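Long-range contacts in hydrogenase maturation factor (PDB 3VTH), which probably catalyses the ATP-dependent transfer of a carbamoyl group from carbamoyl phosphate to the C-terminal cysteine of HypE during [NiFe]-hydrogenase maturation: residues A[299-303]-A[622-626]; A[371-375]-A[707-711]; A[505-509]-A[596-600]. All coordinates share one frame; numbering follows the deposited sequence.

Interaction 1: A[299-303]-A[622-626]. With APC (diphosphomethylphosphonic acid adenosyl ester), chain F; AP2 (phosphomethylphosphonic acid adenosyl ester), chain H.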
loop_
_atom_site.group_PDB
_atom_site.type_symbol
_atom_site.label_atom_id
_atom_site.label_comp_id
_atom_site.label_asym_id
_atom_site.label_seq_id
_atom_site.Cartn_x
_atom_site.Cartn_y
_atom_site.Cartn_z
ATOM N N ASP A 299 -12.176 -17.260 -6.550
ATOM C CA ASP A 299 -12.403 -18.175 -7.662
ATOM C C ASP A 299 -11.546 -17.790 -8.863
ATOM O O ASP A 299 -11.433 -16.611 -9.197
ATOM C CB ASP A 299 -13.874 -18.186 -8.084
ATOM C CG ASP A 299 -14.811 -18.622 -6.964
ATOM O OD1 ASP A 299 -15.996 -18.244 -7.034
ATOM O OD2 ASP A 299 -14.373 -19.332 -6.023
ATOM N N ASP A 300 -10.941 -18.799 -9.479
ATOM C CA ASP A 300 -10.174 -18.664 -10.716
ATOM C C ASP A 300 -8.876 -17.877 -10.557
ATOM O O ASP A 300 -8.273 -17.464 -11.546
ATOM C CB ASP A 300 -11.045 -18.097 -11.847
ATOM C CG ASP A 300 -12.306 -18.920 -12.086
ATOM O OD1 ASP A 300 -12.214 -20.156 -12.229
ATOM O OD2 ASP A 300 -13.399 -18.323 -12.129
ATOM N N LEU A 301 -8.461 -17.669 -9.310
ATOM C CA LEU A 301 -7.120 -17.197 -9.012
ATOM C C LEU A 301 -6.324 -18.309 -8.326
ATOM O O LEU A 301 -6.906 -19.194 -7.676
ATOM C CB LEU A 301 -7.164 -15.940 -8.134
ATOM C CG LEU A 301 -7.951 -14.746 -8.708
ATOM C CD1 LEU A 301 -8.004 -13.586 -7.708
ATOM C CD2 LEU A 301 -7.370 -14.290 -10.030
ATOM N N ASP A 302 -4.996 -18.264 -8.465
ATOM C CA ASP A 302 -4.155 -19.270 -7.824
ATOM C C ASP A 302 -3.542 -18.757 -6.514
ATOM O O ASP A 302 -2.686 -19.418 -5.926
ATOM C CB ASP A 302 -3.093 -19.828 -8.792
ATOM C CG ASP A 302 -1.996 -18.830 -9.133
ATOM O OD1 ASP A 302 -2.118 -17.615 -8.863
ATOM O OD2 ASP A 302 -0.982 -19.277 -9.714
ATOM N N THR A 303 -3.984 -17.574 -6.084
ATOM C CA THR A 303 -3.504 -16.942 -4.853
ATOM C C THR A 303 -4.648 -16.606 -3.885
ATOM O O THR A 303 -5.797 -16.458 -4.297
ATOM C CB THR A 303 -2.761 -15.627 -5.139
ATOM O OG1 THR A 303 -3.654 -14.729 -5.818
ATOM C CG2 THR A 303 -1.486 -15.867 -6.013
ATOM N N MET A 622 -5.327 -11.171 -14.383
ATOM C CA MET A 622 -5.094 -11.994 -13.200
ATOM C C MET A 622 -5.446 -13.456 -13.444
ATOM O O MET A 622 -4.719 -14.350 -13.030
ATOM C CB MET A 622 -5.895 -11.441 -12.005
ATOM C CG MET A 622 -5.397 -10.054 -11.563
ATOM S SD MET A 622 -6.506 -9.268 -10.359
ATOM C CE MET A 622 -6.164 -10.288 -8.926
ATOM N N GLU A 623 -6.561 -13.698 -14.126
ATOM C CA GLU A 623 -6.968 -15.078 -14.385
ATOM C C GLU A 623 -6.012 -15.764 -15.359
ATOM O O GLU A 623 -5.662 -16.926 -15.170
ATOM C CB GLU A 623 -8.410 -15.139 -14.880
ATOM C CG GLU A 623 -9.425 -14.695 -13.803
ATOM C CD GLU A 623 -10.869 -14.874 -14.241
ATOM O OE1 GLU A 623 -11.112 -15.527 -15.289
ATOM O OE2 GLU A 623 -11.766 -14.375 -13.532
ATOM N N LEU A 624 -5.572 -15.021 -16.369
ATOM C CA LEU A 624 -4.613 -15.515 -17.351
ATOM C C LEU A 624 -3.298 -15.934 -16.689
ATOM O O LEU A 624 -2.764 -17.014 -16.977
ATOM C CB LEU A 624 -4.392 -14.457 -18.445
ATOM C CG LEU A 624 -3.645 -14.823 -19.727
ATOM C CD1 LEU A 624 -4.313 -15.995 -20.459
ATOM C CD2 LEU A 624 -3.528 -13.591 -20.638
ATOM N N GLU A 625 -2.803 -15.100 -15.774
ATOM C CA GLU A 625 -1.604 -15.425 -14.999
ATOM C C GLU A 625 -1.804 -16.651 -14.106
ATOM O O GLU A 625 -0.930 -17.521 -14.039
ATOM C CB GLU A 625 -1.148 -14.221 -14.138
ATOM C CG GLU A 625 0.196 -14.488 -13.397
ATOM C CD GLU A 625 0.494 -13.510 -12.249
ATOM O OE1 GLU A 625 -0.305 -12.584 -12.005
ATOM O OE2 GLU A 625 1.536 -13.683 -11.575
ATOM N N SER A 626 -2.956 -16.729 -13.439
ATOM C CA SER A 626 -3.233 -17.827 -12.515
ATOM C C SER A 626 -3.274 -19.203 -13.175
ATOM O O SER A 626 -2.964 -20.199 -12.533
ATOM C CB SER A 626 -4.551 -17.617 -11.768
ATOM O OG SER A 626 -4.435 -16.504 -10.891
HETATM P PG APC F . -14.551 -1.970 -2.365
HETATM O O1G APC F . -14.392 -1.982 -0.866
HETATM O O2G APC F . -15.344 -3.152 -2.867
HETATM O O3G APC F . -15.028 -0.664 -2.933
HETATM P PB APC F . -11.806 -2.847 -2.445
HETATM O O1B APC F . -11.305 -1.940 -1.365
HETATM O O2B APC F . -10.853 -3.051 -3.606
HETATM O O3B APC F . -13.110 -2.145 -3.074
HETATM P PA APC F . -11.679 -4.988 -0.148
HETATM O O1A APC F . -12.171 -6.398 0.084
HETATM O O2A APC F . -11.969 -4.025 0.946
HETATM C C3A APC F . -12.356 -4.448 -1.765
HETATM O "O5'" APC F . -10.076 -4.959 -0.312
HETATM C "C5'" APC F . -9.262 -6.125 -0.399
HETATM C "C4'" APC F . -8.224 -5.906 -1.496
HETATM O "O4'" APC F . -7.349 -7.039 -1.470
HETATM C "C3'" APC F . -8.890 -5.867 -2.874
HETATM O "O3'" APC F . -8.313 -4.856 -3.718
HETATM C "C2'" APC F . -8.565 -7.225 -3.461
HETATM O "O2'" APC F . -8.596 -7.230 -4.901
HETATM C "C1'" APC F . -7.229 -7.553 -2.796
HETATM N N9 APC F . -7.111 -9.007 -2.803
HETATM C C8 APC F . -7.755 -9.897 -2.001
HETATM N N7 APC F . -7.417 -11.163 -2.354
HETATM C C5 APC F . -6.556 -11.076 -3.391
HETATM C C6 APC F . -5.816 -12.022 -4.256
HETATM N N6 APC F . -5.917 -13.354 -4.072
HETATM N N1 APC F . -5.031 -11.508 -5.229
HETATM C C2 APC F . -4.896 -10.180 -5.424
HETATM N N3 APC F . -5.536 -9.252 -4.693
HETATM C C4 APC F . -6.359 -9.649 -3.682
HETATM P PB AP2 H . -3.375 2.426 -15.358
HETATM O O1B AP2 H . -3.410 1.231 -16.277
HETATM O O2B AP2 H . -2.107 3.223 -15.346
HETATM O O3B AP2 H . -4.639 3.244 -15.450
HETATM C C3A AP2 H . -3.480 1.657 -13.720
HETATM P PA AP2 H . -2.033 0.671 -13.236
HETATM O O1A AP2 H . -2.347 0.408 -11.770
HETATM O O2A AP2 H . -0.685 1.232 -13.619
HETATM O "O5'" AP2 H . -2.174 -0.700 -14.085
HETATM C "C5'" AP2 H . -3.237 -1.581 -13.743
HETATM C "C4'" AP2 H . -3.348 -2.544 -14.903
HETATM O "O4'" AP2 H . -2.254 -3.462 -14.868
HETATM C "C3'" AP2 H . -4.591 -3.408 -14.827
HETATM O "O3'" AP2 H . -5.741 -2.686 -15.282
HETATM C "C2'" AP2 H . -4.178 -4.549 -15.734
HETATM O "O2'" AP2 H . -4.417 -4.116 -17.079
HETATM C "C1'" AP2 H . -2.675 -4.699 -15.459
HETATM N N9 AP2 H . -2.512 -5.863 -14.540
HETATM C C8 AP2 H . -2.962 -5.985 -13.266
HETATM N N7 AP2 H . -2.678 -7.210 -12.748
HETATM C C5 AP2 H . -2.026 -7.903 -13.701
HETATM C C6 AP2 H . -1.441 -9.262 -13.825
HETATM N N6 AP2 H . -1.485 -10.145 -12.795
HETATM N N1 AP2 H . -0.863 -9.589 -15.013
HETATM C C2 AP2 H . -0.786 -8.724 -16.048
HETATM N N3 AP2 H . -1.310 -7.480 -16.006
HETATM C C4 AP2 H . -1.929 -7.024 -14.880
HETATM O O HOH W 1 -7.514 -18.466 -13.790
HETATM O O HOH W 2 0.528 -18.079 -11.758
#

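Interaction 2: A[371-375]-A[707-711]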
loop_
_atom_site.group_PDB
_atom_site.type_symbol
_atom_site.label_atom_id
_atom_site.label_comp_id
_atom_site.label_asym_id
_atom_site.label_seq_id
_atom_site.Cartn_x
_atom_site.Cartn_y
_atom_site.Cartn_z
ATOM N N THR A 371 0.210 -6.886 0.484
ATOM C CA THR A 371 1.612 -7.007 0.099
ATOM C C THR A 371 1.953 -8.424 -0.361
ATOM O O THR A 371 1.079 -9.288 -0.418
ATOM C CB THR A 371 2.548 -6.527 1.218
ATOM O OG1 THR A 371 3.840 -6.247 0.653
ATOM C CG2 THR A 371 2.662 -7.596 2.321
ATOM N N SER A 372 3.210 -8.641 -0.727
ATOM C CA SER A 372 3.637 -9.924 -1.268
ATOM C C SER A 372 5.153 -9.957 -1.235
ATOM O O SER A 372 5.792 -8.930 -0.991
ATOM C CB SER A 372 3.181 -10.056 -2.734
ATOM O OG SER A 372 3.868 -9.114 -3.576
ATOM N N PHE A 373 5.729 -11.120 -1.515
ATOM C CA PHE A 373 7.170 -11.221 -1.647
ATOM C C PHE A 373 7.450 -11.893 -2.964
ATOM O O PHE A 373 6.930 -12.980 -3.232
ATOM C CB PHE A 373 7.797 -12.015 -0.487
ATOM C CG PHE A 373 9.294 -11.841 -0.385
ATOM C CD1 PHE A 373 9.833 -10.822 0.405
ATOM C CD2 PHE A 373 10.157 -12.670 -1.096
ATOM C CE1 PHE A 373 11.230 -10.646 0.505
ATOM C CE2 PHE A 373 11.557 -12.504 -1.013
ATOM C CZ PHE A 373 12.086 -11.481 -0.210
ATOM N N ASN A 374 8.248 -11.254 -3.802
ATOM C CA ASN A 374 8.549 -11.833 -5.113
ATOM C C ASN A 374 9.859 -11.291 -5.651
ATOM O O ASN A 374 10.170 -10.118 -5.462
ATOM C CB ASN A 374 7.399 -11.555 -6.099
ATOM C CG ASN A 374 7.581 -12.241 -7.428
ATOM O OD1 ASN A 374 7.950 -13.429 -7.494
ATOM N ND2 ASN A 374 7.327 -11.496 -8.517
ATOM N N ALA A 375 10.611 -12.170 -6.302
ATOM C CA ALA A 375 11.889 -11.848 -6.930
ATOM C C ALA A 375 12.806 -11.118 -5.963
ATOM O O ALA A 375 13.310 -10.032 -6.265
ATOM C CB ALA A 375 11.668 -11.038 -8.217
ATOM N N ARG A 707 3.444 -11.618 -11.129
ATOM C CA ARG A 707 4.623 -12.170 -10.453
ATOM C C ARG A 707 5.639 -12.779 -11.443
ATOM O O ARG A 707 6.849 -12.621 -11.290
ATOM C CB ARG A 707 4.212 -13.234 -9.416
ATOM C CG ARG A 707 3.340 -12.705 -8.275
ATOM C CD ARG A 707 2.857 -13.842 -7.354
ATOM N NE ARG A 707 3.999 -14.587 -6.822
ATOM C CZ ARG A 707 4.599 -14.330 -5.654
ATOM N NH1 ARG A 707 4.162 -13.353 -4.864
ATOM N NH2 ARG A 707 5.647 -15.057 -5.282
ATOM N N TYR A 708 5.117 -13.467 -12.449
ATOM C CA TYR A 708 5.919 -14.148 -13.441
ATOM C C TYR A 708 6.679 -13.158 -14.330
ATOM O O TYR A 708 7.904 -13.263 -14.460
ATOM C CB TYR A 708 5.030 -15.068 -14.272
ATOM C CG TYR A 708 5.793 -16.012 -15.171
ATOM C CD1 TYR A 708 6.332 -17.207 -14.669
ATOM C CD2 TYR A 708 5.961 -15.722 -16.522
ATOM C CE1 TYR A 708 7.035 -18.087 -15.500
ATOM C CE2 TYR A 708 6.652 -16.591 -17.362
ATOM C CZ TYR A 708 7.194 -17.768 -16.839
ATOM O OH TYR A 708 7.864 -18.616 -17.690
ATOM N N LEU A 709 5.966 -12.195 -14.922
ATOM C CA LEU A 709 6.613 -11.136 -15.711
ATOM C C LEU A 709 7.738 -10.446 -14.951
ATOM O O LEU A 709 8.835 -10.263 -15.473
ATOM C CB LEU A 709 5.611 -10.055 -16.146
ATOM C CG LEU A 709 4.556 -10.332 -17.213
ATOM C CD1 LEU A 709 3.883 -9.021 -17.605
ATOM C CD2 LEU A 709 5.143 -11.026 -18.452
ATOM N N LEU A 710 7.456 -10.059 -13.711
ATOM C CA LEU A 710 8.450 -9.369 -12.892
ATOM C C LEU A 710 9.667 -10.254 -12.612
ATOM O O LEU A 710 10.802 -9.861 -12.882
ATOM C CB LEU A 710 7.836 -8.872 -11.571
ATOM C CG LEU A 710 8.821 -8.017 -10.755
ATOM C CD1 LEU A 710 9.131 -6.704 -11.479
ATOM C CD2 LEU A 710 8.346 -7.762 -9.305
ATOM N N ARG A 711 9.436 -11.451 -12.086
ATOM C CA ARG A 711 10.535 -12.328 -11.691
ATOM C C ARG A 711 11.372 -12.780 -12.894
ATOM O O ARG A 711 12.592 -12.744 -12.860
ATOM C CB ARG A 711 10.018 -13.544 -10.906
ATOM C CG ARG A 711 11.106 -14.573 -10.579
ATOM C CD ARG A 711 10.566 -15.796 -9.857
ATOM N NE ARG A 711 9.728 -16.633 -10.713
ATOM C CZ ARG A 711 10.200 -17.500 -11.602
ATOM N NH1 ARG A 711 11.509 -17.643 -11.764
ATOM N NH2 ARG A 711 9.365 -18.226 -12.328
HETATM O O HOH W 3 3.950 -13.382 -1.733
HETATM O O HOH W 4 6.802 -15.720 -3.000
#

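Interaction 3: A[505-509]-A[596-600]. With FE (Fe (III) ion), chain I; AP2 (phosphomethylphosphonic acid adenosyl ester), chain H.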
loop_
_atom_site.group_PDB
_atom_site.type_symbol
_atom_site.label_atom_id
_atom_site.label_comp_id
_atom_site.label_asym_id
_atom_site.label_seq_id
_atom_site.Cartn_x
_atom_site.Cartn_y
_atom_site.Cartn_z
ATOM N N ALA A 505 7.780 0.565 -18.648
ATOM C CA ALA A 505 6.560 0.960 -17.985
ATOM C C ALA A 505 5.395 0.238 -18.662
ATOM O O ALA A 505 4.966 0.607 -19.764
ATOM C CB ALA A 505 6.393 2.457 -18.062
ATOM N N TYR A 506 4.910 -0.815 -18.014
ATOM C CA TYR A 506 3.847 -1.641 -18.601
ATOM C C TYR A 506 2.621 -1.507 -17.704
ATOM O O TYR A 506 2.700 -1.757 -16.508
ATOM C CB TYR A 506 4.272 -3.118 -18.714
ATOM C CG TYR A 506 5.292 -3.444 -19.801
ATOM C CD1 TYR A 506 5.705 -2.473 -20.729
ATOM C CD2 TYR A 506 5.797 -4.740 -19.932
ATOM C CE1 TYR A 506 6.596 -2.779 -21.764
ATOM C CE2 TYR A 506 6.701 -5.066 -20.951
ATOM C CZ TYR A 506 7.099 -4.074 -21.860
ATOM O OH TYR A 506 7.986 -4.386 -22.857
ATOM N N ASP A 507 1.503 -1.078 -18.271
ATOM C CA ASP A 507 0.243 -0.981 -17.508
ATOM C C ASP A 507 -0.969 -0.993 -18.433
ATOM O O ASP A 507 -0.835 -1.348 -19.607
ATOM C CB ASP A 507 0.228 0.208 -16.510
ATOM C CG ASP A 507 0.242 1.590 -17.174
ATOM O OD1 ASP A 507 0.088 1.734 -18.418
ATOM O OD2 ASP A 507 0.413 2.576 -16.418
ATOM N N GLY A 508 -2.144 -0.641 -17.903
ATOM C CA GLY A 508 -3.380 -0.625 -18.692
ATOM C C GLY A 508 -3.610 0.634 -19.520
ATOM O O GLY A 508 -3.785 0.573 -20.753
ATOM N N THR A 509 -3.662 1.789 -18.857
ATOM C CA THR A 509 -3.929 3.037 -19.558
ATOM C C THR A 509 -3.258 4.195 -18.866
ATOM O O THR A 509 -3.444 4.414 -17.678
ATOM C CB THR A 509 -5.446 3.400 -19.605
ATOM O OG1 THR A 509 -5.993 3.336 -18.278
ATOM C CG2 THR A 509 -6.213 2.452 -20.488
ATOM N N SER A 596 -0.620 -0.758 -25.082
ATOM C CA SER A 596 -0.959 -1.079 -23.695
ATOM C C SER A 596 -0.750 -2.553 -23.398
ATOM O O SER A 596 -1.332 -3.405 -24.057
ATOM C CB SER A 596 -2.420 -0.706 -23.418
ATOM O OG SER A 596 -2.889 -1.291 -22.203
ATOM N N MET A 597 0.057 -2.838 -22.376
ATOM C CA MET A 597 0.265 -4.224 -21.940
ATOM C C MET A 597 -1.005 -4.795 -21.316
ATOM O O MET A 597 -1.338 -5.965 -21.506
ATOM C CB MET A 597 1.466 -4.327 -20.981
ATOM C CG MET A 597 1.909 -5.789 -20.661
ATOM S SD MET A 597 2.253 -6.792 -22.129
ATOM C CE MET A 597 3.563 -5.835 -22.923
ATOM N N GLY A 598 -1.741 -3.957 -20.594
ATOM C CA GLY A 598 -3.034 -4.383 -20.017
ATOM C C GLY A 598 -4.053 -4.826 -21.062
ATOM O O GLY A 598 -4.695 -5.877 -20.915
ATOM N N ARG A 599 -4.207 -4.031 -22.121
ATOM C CA ARG A 599 -5.138 -4.379 -23.186
ATOM C C ARG A 599 -4.642 -5.588 -23.971
ATOM O O ARG A 599 -5.449 -6.404 -24.429
ATOM C CB ARG A 599 -5.406 -3.191 -24.140
ATOM C CG ARG A 599 -6.015 -1.912 -23.489
ATOM C CD ARG A 599 -7.426 -2.070 -22.878
ATOM N NE ARG A 599 -7.398 -2.905 -21.677
ATOM C CZ ARG A 599 -7.121 -2.469 -20.445
ATOM N NH1 ARG A 599 -6.873 -1.180 -20.215
ATOM N NH2 ARG A 599 -7.093 -3.331 -19.438
ATOM N N PHE A 600 -3.323 -5.688 -24.149
ATOM C CA PHE A 600 -2.723 -6.880 -24.789
ATOM C C PHE A 600 -3.147 -8.140 -24.018
ATOM O O PHE A 600 -3.666 -9.108 -24.616
ATOM C CB PHE A 600 -1.187 -6.743 -24.868
ATOM C CG PHE A 600 -0.500 -7.662 -25.869
ATOM C CD1 PHE A 600 -1.208 -8.573 -26.658
ATOM C CD2 PHE A 600 0.898 -7.638 -25.974
ATOM C CE1 PHE A 600 -0.540 -9.421 -27.573
ATOM C CE2 PHE A 600 1.571 -8.488 -26.876
ATOM C CZ PHE A 600 0.844 -9.386 -27.676
HETATM FE FE FE I . -0.322 3.217 -14.545
HETATM P PB AP2 H . -3.375 2.426 -15.358
HETATM O O1B AP2 H . -3.410 1.231 -16.277
HETATM O O2B AP2 H . -2.107 3.223 -15.346
HETATM O O3B AP2 H . -4.639 3.244 -15.450
HETATM C C3A AP2 H . -3.480 1.657 -13.720
HETATM P PA AP2 H . -2.033 0.671 -13.236
HETATM O O1A AP2 H . -2.347 0.408 -11.770
HETATM O O2A AP2 H . -0.685 1.232 -13.619
HETATM O "O5'" AP2 H . -2.174 -0.700 -14.085
HETATM C "C5'" AP2 H . -3.237 -1.581 -13.743
HETATM C "C4'" AP2 H . -3.348 -2.544 -14.903
HETATM O "O4'" AP2 H . -2.254 -3.462 -14.868
HETATM C "C3'" AP2 H . -4.591 -3.408 -14.827
HETATM O "O3'" AP2 H . -5.741 -2.686 -15.282
HETATM C "C2'" AP2 H . -4.178 -4.549 -15.734
HETATM O "O2'" AP2 H . -4.417 -4.116 -17.079
HETATM C "C1'" AP2 H . -2.675 -4.699 -15.459
HETATM N N9 AP2 H . -2.512 -5.863 -14.540
HETATM C C8 AP2 H . -2.962 -5.985 -13.266
HETATM N N7 AP2 H . -2.678 -7.210 -12.748
HETATM C C5 AP2 H . -2.026 -7.903 -13.701
HETATM C C6 AP2 H . -1.441 -9.262 -13.825
HETATM N N6 AP2 H . -1.485 -10.145 -12.795
HETATM N N1 AP2 H . -0.863 -9.589 -15.013
HETATM C C2 AP2 H . -0.786 -8.724 -16.048
HETATM N N3 AP2 H . -1.310 -7.480 -16.006
HETATM C C4 AP2 H . -1.929 -7.024 -14.880
#

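Interaction 1: A[299-303]-A[622-626]
Asp302 and Ser626 bring the backbones closest, CA to CA 5.0 Å, where the irregular loop 299-303 runs past the last turn of helix 619-626. With CG between its backbone N and carbonyl carbon (chi1 71°), Asp302 lays its carboxylate over that turn, CG 3.7 Å from Ser626 CA. Its OD1 lies 3.3 Å from Ser626 OG, whose single proton can instead reach Met622 O one turn back. OD2 takes a salt bridge from Lys287 and a water that also donates to Glu625 O. Without this carboxylate, as with an alanine here, Lys287 would probably lose its acidic mate and that water its link across the contact. Leu301 lies across Met622: CD2 sits 3.8 Å from Met622 CB, while CD1 nears the methyl CE, which in turn touches C2 of the APC adenine at 3.7 Å. Thr303 OG1 accepts from N6 of the same adenine, and Glu625 OE1 from N6 of AP2, so the contact runs between two nucleotide pockets. A second water joins Asp300 O to Glu623 O. The Glu623 carboxylate, near that of Asp300, is paired with Arg611. The loop links strands 283-287 and 303-307, neighbours in the sheet of the Telomere recombination (YrdC-like) region, while helix 619-626 is backed by helix 597-607, where Leu624 packs on Phe601 and Val604.

Interaction 2: A[371-375]-A[707-711]
Arg707, the first residue of its helix, passes Asn374 at a slant to reach the backbone of Phe373. Its CB starts 3.7 Å from Asn374 ND2, and CG follows the same amide at longer range. A bend at chi3 (57°) then swings the chain over, bringing NE to 4.2 Å from Asn374 OD1. From there the guanidinium lies under Asn374, whose CB stands 3.7 Å above its plane towards the rim, with OD1 over the same face; amide and guanidinium are turned 38° apart. At the tip, NH1 and NH2 both close end-on upon Phe373 O, each at 3.2 Å. NH2 approaches tilted a little from the carbonyl plane, whereas NH1 donates from well above it (55°). A water taking a proton from NH2 gives one to Phe373 O, adding a third donor to that oxygen.

Asn374 answers in the opposite direction: ND2 donates to Arg707 O at 3.0 Å, in the carbonyl plane and on a lone pair, leaving this oxygen able to keep its helical bond from Arg711 N as well. Next along, Ala375 CB packs 3.9 Å from Arg711 CA. Strand 370-374 lies near one edge of its mixed sheet, with only strand 377-378 beyond it, and Phe373 turns its ring onto helix 270-277. Helix 707-719 leans with Leu709 on helix 666-692, and Arg707 itself touches Lys287 of strand 283-287.

Interaction 3: A[505-509]-A[596-600]
Met597 curls over one face of the Tyr506 ring, its methyl CE 4.0 Å from the centroid and only 18° off the normal, a CH-pi contact with SD standing obliquely nearby. CG anti to the backbone N (chi1 -170°), followed by bends at chi2 and chi3, folds the chain back over the ring; Tyr506 OH meanwhile bonds Thr681. Ser596 does two jobs as N-cap: OG accepts from Arg599 N and donates to Gly508 O in a short 2.5 Å bond. Beside it Gly598 N binds Asp507 O at 2.9 Å. With no side chains to hold them apart, Gly508 and Gly598 bring their CA atoms within 4.0 Å. Arg599, bent at chi2 and chi3, meets Thr509 CG2 at the guanidinium edge, 3.7 Å from NH1; its NH2 pairs with Asp602.

Asp507 points the other way, OD1 hydrogen-bonded to His484 and OD2 2.1 Å from the iron, which His483, His487, Asp734 and two AP2 oxygens complete. Thr509 N gives AP2 O1B a 2.7 Å hydrogen bond, weakly seconded by Gly508 N. The iron thus holds both phosphorus groups of the analogue and these N-H groups the terminal one, consistent with a phosphate-binding loop of the actin-like ATPase fold.

Reading from the N terminus, the chain first passes 299-303 and then 371-375, both in the Telomere recombination region, and only afterwards enters the Kae1-like part. There 505-509 meets 596-600, so interaction 3 closes the shortest loop, nested inside those of the other two. Helix 619-626 follows helix 597-607 and closes interaction 1 at 622-626; helix 707-719 closes interaction 2 last. Interactions 1 and 2 therefore cross, and they touch: Glu625 OE2 is 2.8 Å from Arg707 N, probably a hydrogen bond. Both tie the two regions to each other, whereas interaction 3 works within the Kae1-like part and shares AP2 with interaction 1.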